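Local coordinates for protein metal-dependent hydrolase (Lactobacillus plantarum, PDB 2F6K) that binds manganese and probably decarboxylates aminocarboxymuconate semialdehyde, as a lyase of the metal-dependent amidohydrolase family, at residues P33-P37 and Q38-N42; Y298-A301 and H302-L305. One frame throughout, in Å; residues are numbered along the deposited sequence.

Interaction 1. Residues P33-P37 and Q38-N42; sequences PEWTP and QLTLN
The N-H of L39 turns back toward T36, the N-cap of helix 37-46, while the first regular backbone bond of the helix runs from L41 N to P37 O at 3.0 Å, almost straight and in the carbonyl plane. Two oxygens of T36 attend that L39 N-H. The bond to the T36 carbonyl O is 3.2 Å long and bent, with the donor above the carbonyl plane, 62° out of it, which makes it a poor match to a lone pair. The side-chain T36 OG1 accepts the second, weak bond from L39 N at 3.4 Å. A chi1 of 68° sets this hydroxyl between the backbone N and the carbonyl carbon of T36, the rotation that turns it toward the opening turn; P37, with no N-H to offer, follows as the first helical residue.

One residue earlier the chain is extended, and W35 reaches past the cap to T40. Its indole NE1 donates to T40 OG1 at 2.7 Å with an N-H...O angle of 164°, and the oxygen lies close to the ring plane, so the bond leaves the pyrrole edge. T40 presents OG1 beside its own backbone N, with CG2 turned the other way. P37 N sits 3.6 Å above one face of the indole, toward its rim, so the proline nitrogen covers part of that face. More loosely, L39 CD2 comes within 3.8 Å of E34 O.

W35 also packs on Y10 and on L83 of helix 66-86, which P37 touches as well, while L41 rests on Y87 just beyond that helix. The loop after helix 13-22 thus passes into helix 37-46 alongside helix 66-86, with the W35 side chain about 12 Å from the bound manganese.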
loop_
_atom_site.group_PDB
_atom_site.type_symbol
_atom_site.label_atom_id
_atom_site.label_comp_id
_atom_site.label_asym_id
_atom_site.label_seq_id
_atom_site.Cartn_x
_atom_site.Cartn_y
_atom_site.Cartn_z
ATOM N N PRO A 33 -17.528 11.142 -18.283
ATOM C CA PRO A 33 -18.706 11.699 -18.957
ATOM C C PRO A 33 -18.384 12.638 -20.117
ATOM O O PRO A 33 -17.328 13.275 -20.130
ATOM C CB PRO A 33 -19.431 12.415 -17.820
ATOM C CG PRO A 33 -18.299 12.941 -17.012
ATOM C CD PRO A 33 -17.332 11.773 -16.964
ATOM N N GLU A 34 -19.289 12.711 -21.092
ATOM C CA GLU A 34 -19.108 13.608 -22.233
ATOM C C GLU A 34 -19.557 14.994 -21.781
ATOM O O GLU A 34 -20.443 15.120 -20.934
ATOM C CB GLU A 34 -19.947 13.160 -23.428
ATOM C CG GLU A 34 -19.631 11.766 -23.916
ATOM C CD GLU A 34 -20.358 11.420 -25.199
ATOM O OE1 GLU A 34 -21.533 11.828 -25.348
ATOM O OE2 GLU A 34 -19.760 10.729 -26.052
ATOM N N TRP A 35 -18.959 16.036 -22.349
ATOM C CA TRP A 35 -19.304 17.384 -21.935
ATOM C C TRP A 35 -18.926 18.485 -22.923
ATOM O O TRP A 35 -17.926 18.388 -23.630
ATOM C CB TRP A 35 -18.625 17.680 -20.592
ATOM C CG TRP A 35 -18.881 19.054 -20.079
ATOM C CD1 TRP A 35 -19.885 19.444 -19.239
ATOM C CD2 TRP A 35 -18.152 20.242 -20.411
ATOM N NE1 TRP A 35 -19.831 20.802 -19.030
ATOM C CE2 TRP A 35 -18.778 21.318 -19.739
ATOM C CE3 TRP A 35 -17.035 20.504 -21.216
ATOM C CZ2 TRP A 35 -18.319 22.638 -19.845
ATOM C CZ3 TRP A 35 -16.578 21.818 -21.325
ATOM C CH2 TRP A 35 -17.223 22.867 -20.642
ATOM N N THR A 36 -19.749 19.527 -22.957
ATOM C CA THR A 36 -19.522 20.708 -23.785
ATOM C C THR A 36 -20.145 21.806 -22.944
ATOM O O THR A 36 -20.899 21.520 -22.025
ATOM C CB THR A 36 -20.269 20.675 -25.152
ATOM O OG1 THR A 36 -21.685 20.774 -24.935
ATOM C CG2 THR A 36 -19.938 19.405 -25.924
ATOM N N PRO A 37 -19.830 23.072 -23.231
ATOM C CA PRO A 37 -20.433 24.150 -22.423
ATOM C C PRO A 37 -21.969 24.175 -22.524
ATOM O O PRO A 37 -22.673 24.532 -21.569
ATOM C CB PRO A 37 -19.802 25.405 -23.005
ATOM C CG PRO A 37 -18.435 24.912 -23.444
ATOM C CD PRO A 37 -18.727 23.573 -24.075
ATOM N N GLN A 38 -22.479 23.801 -23.692
ATOM C CA GLN A 38 -23.929 23.771 -23.889
ATOM C C GLN A 38 -24.708 22.794 -22.993
ATOM O O GLN A 38 -25.882 23.034 -22.662
ATOM C CB GLN A 38 -24.268 23.455 -25.338
ATOM C CG GLN A 38 -23.871 24.527 -26.314
ATOM C CD GLN A 38 -24.383 25.919 -25.947
ATOM O OE1 GLN A 38 -25.535 26.111 -25.547
ATOM N NE2 GLN A 38 -23.518 26.903 -26.110
ATOM N N LEU A 39 -24.074 21.685 -22.619
ATOM C CA LEU A 39 -24.738 20.709 -21.764
ATOM C C LEU A 39 -24.976 21.350 -20.404
ATOM O O LEU A 39 -26.071 21.270 -19.861
ATOM C CB LEU A 39 -23.891 19.450 -21.587
ATOM C CG LEU A 39 -24.596 18.304 -20.863
ATOM C CD1 LEU A 39 -25.733 17.754 -21.724
ATOM C CD2 LEU A 39 -23.561 17.245 -20.557
ATOM N N THR A 40 -23.958 21.996 -19.848
ATOM C CA THR A 40 -24.108 22.648 -18.551
ATOM C C THR A 40 -25.165 23.762 -18.626
ATOM O O THR A 40 -26.066 23.867 -17.784
ATOM C CB THR A 40 -22.774 23.284 -18.099
ATOM O OG1 THR A 40 -21.805 22.256 -17.869
ATOM C CG2 THR A 40 -22.972 24.115 -16.826
ATOM N N LEU A 41 -25.030 24.607 -19.640
ATOM C CA LEU A 41 -25.956 25.709 -19.830
ATOM C C LEU A 41 -27.416 25.255 -19.991
ATOM O O LEU A 41 -28.325 25.848 -19.403
ATOM C CB LEU A 41 -25.516 26.547 -21.036
ATOM C CG LEU A 41 -24.239 27.372 -20.832
ATOM C CD1 LEU A 41 -23.721 27.882 -22.181
ATOM C CD2 LEU A 41 -24.529 28.529 -19.870
ATOM N N ASN A 42 -27.648 24.217 -20.787
ATOM C CA ASN A 42 -29.005 23.715 -20.974
ATOM C C ASN A 42 -29.505 23.097 -19.654
ATOM O O ASN A 42 -30.695 23.188 -19.320
ATOM C CB ASN A 42 -29.032 22.678 -22.097
ATOM C CG ASN A 42 -30.436 22.321 -22.523
ATOM O OD1 ASN A 42 -31.116 23.132 -23.137
ATOM N ND2 ASN A 42 -30.882 21.109 -22.194
#

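Interaction 2. Residues Y298-A301 and H302-L305; sequences YDNA and HRLL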
loop_
_atom_site.group_PDB
_atom_site.type_symbol
_atom_site.label_atom_id
_atom_site.label_comp_id
_atom_site.label_asym_id
_atom_site.label_seq_id
_atom_site.Cartn_x
_atom_site.Cartn_y
_atom_site.Cartn_z
ATOM N N TYR A 298 -29.366 29.697 -2.927
ATOM C CA TYR A 298 -28.913 30.980 -3.454
ATOM C C TYR A 298 -28.223 31.952 -2.488
ATOM O O TYR A 298 -27.065 32.321 -2.689
ATOM C CB TYR A 298 -30.117 31.679 -4.110
ATOM C CG TYR A 298 -29.777 32.923 -4.888
ATOM C CD1 TYR A 298 -29.343 32.841 -6.202
ATOM C CD2 TYR A 298 -29.862 34.187 -4.298
ATOM C CE1 TYR A 298 -29.000 33.985 -6.914
ATOM C CE2 TYR A 298 -29.521 35.334 -5.003
ATOM C CZ TYR A 298 -29.090 35.226 -6.307
ATOM O OH TYR A 298 -28.741 36.353 -7.014
ATOM N N ASP A 299 -28.929 32.369 -1.445
ATOM C CA ASP A 299 -28.375 33.338 -0.502
ATOM C C ASP A 299 -26.939 33.100 -0.027
ATOM O O ASP A 299 -26.100 33.993 -0.128
ATOM C CB ASP A 299 -29.306 33.497 0.706
ATOM C CG ASP A 299 -30.705 33.985 0.312
ATOM O OD1 ASP A 299 -30.847 34.628 -0.753
ATOM O OD2 ASP A 299 -31.665 33.737 1.074
ATOM N N ASN A 300 -26.644 31.912 0.486
ATOM C CA ASN A 300 -25.299 31.643 0.967
ATOM C C ASN A 300 -24.230 31.836 -0.106
ATOM O O ASN A 300 -23.220 32.500 0.141
ATOM C CB ASN A 300 -25.224 30.242 1.569
ATOM C CG ASN A 300 -26.098 30.110 2.800
ATOM O OD1 ASN A 300 -26.488 31.115 3.393
ATOM N ND2 ASN A 300 -26.404 28.879 3.198
ATOM N N ALA A 301 -24.449 31.273 -1.291
ATOM C CA ALA A 301 -23.490 31.422 -2.380
ATOM C C ALA A 301 -23.329 32.904 -2.710
ATOM O O ALA A 301 -22.218 33.441 -2.731
ATOM C CB ALA A 301 -23.975 30.672 -3.612
ATOM N N HIS A 302 -24.458 33.558 -2.963
ATOM C CA HIS A 302 -24.474 34.971 -3.305
ATOM C C HIS A 302 -23.703 35.843 -2.318
ATOM O O HIS A 302 -22.948 36.727 -2.728
ATOM C CB HIS A 302 -25.910 35.476 -3.393
ATOM C CG HIS A 302 -26.014 36.913 -3.795
ATOM N ND1 HIS A 302 -25.642 37.362 -5.046
ATOM C CD2 HIS A 302 -26.411 38.008 -3.104
ATOM C CE1 HIS A 302 -25.806 38.672 -5.105
ATOM N NE2 HIS A 302 -26.271 39.088 -3.940
ATOM N N ARG A 303 -23.901 35.603 -1.023
ATOM C CA ARG A 303 -23.225 36.387 0.006
ATOM C C ARG A 303 -21.723 36.178 -0.073
ATOM O O ARG A 303 -20.943 37.123 0.057
ATOM C CB ARG A 303 -23.727 35.988 1.393
ATOM C CG ARG A 303 -23.135 36.811 2.518
ATOM C CD ARG A 303 -23.618 36.333 3.872
ATOM N NE ARG A 303 -25.075 36.284 3.942
ATOM C CZ ARG A 303 -25.794 35.163 3.912
ATOM N NH1 ARG A 303 -25.192 33.985 3.810
ATOM N NH2 ARG A 303 -27.117 35.217 3.999
ATOM N N LEU A 304 -21.330 34.928 -0.298
ATOM C CA LEU A 304 -19.927 34.556 -0.402
ATOM C C LEU A 304 -19.281 35.133 -1.658
ATOM O O LEU A 304 -18.109 35.497 -1.641
ATOM C CB LEU A 304 -19.803 33.029 -0.402
ATOM C CG LEU A 304 -18.426 32.365 -0.440
ATOM C CD1 LEU A 304 -17.658 32.644 0.846
ATOM C CD2 LEU A 304 -18.625 30.868 -0.619
ATOM N N LEU A 305 -20.040 35.218 -2.748
ATOM C CA LEU A 305 -19.502 35.759 -3.996
ATOM C C LEU A 305 -19.374 37.277 -3.997
ATOM O O LEU A 305 -18.428 37.819 -4.555
ATOM C CB LEU A 305 -20.367 35.344 -5.190
ATOM C CG LEU A 305 -20.302 33.896 -5.669
ATOM C CD1 LEU A 305 -21.214 33.732 -6.868
ATOM C CD2 LEU A 305 -18.880 33.536 -6.046
#
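Backbone hydrogen bonding between Y298-A301 and H302-L305 is that of an alpha helix, four successive i to i+4 bonds within helix 290-306. Their lengths run from 2.8 Å (L305 N to A301 O) to 3.1 Å (L304 N to N300 O).

The polar side-chain contact joins N300 to R303. R303 NH1 donates to N300 OD1 at 3.2 Å, with an N-H...O angle of 165°. OD1 lies at the guanidinium edge, close to its plane, whereas the donor stands tilted from the amide carbonyl plane, and the two flat groups are 51° apart. A bend at chi3 brings the otherwise extended arginine chain back alongside the asparagine. The other end of the amide is taken too: N300 ND2 donates to the backbone O atoms of P258 and L261.

The aromatic contact lies between Y298 and H302, whose side chains point the same way. Their planes differ by only 13°, but with centroids 5.4 Å apart the rings are slid past one another and barely overlap. Instead, H302 CB lies over one face of the tyrosine, 4.0 Å from Y298 CE2.

Apolar packing turns inward, where A301 meets I4 and F6 of strand 3-9 and, with L304, covers L262 of strand 261-262.

Chemically, N300 uses both ends of its amide, accepting from an exposed arginine and donating to two carbonyls. These bonds fix its flip and its rotation, and tie the buried face of the helix to the chain around strand 261-262.

How the interactions relate
Interaction 1 comes first along the chain, at the start of helix 37-46, and interaction 2 lies near the C-terminal end, in helix 290-306. Their centres are 24 Å apart and their nearest atoms about 14 Å, so the two do not touch. Both belong to the same amidohydrolase TIM-barrel domain, whose eight parallel strands run in sequence order from 3-9 to 261-262. Helix 290-306 packs on these first and last strands, a position consistent with covering the place where they meet, whereas residues 33-42 span the end of the loop after helix 13-22 and the first turns of helix 37-46. One contact thus shapes a loop-to-helix entry, the other a helix against the barrel strands.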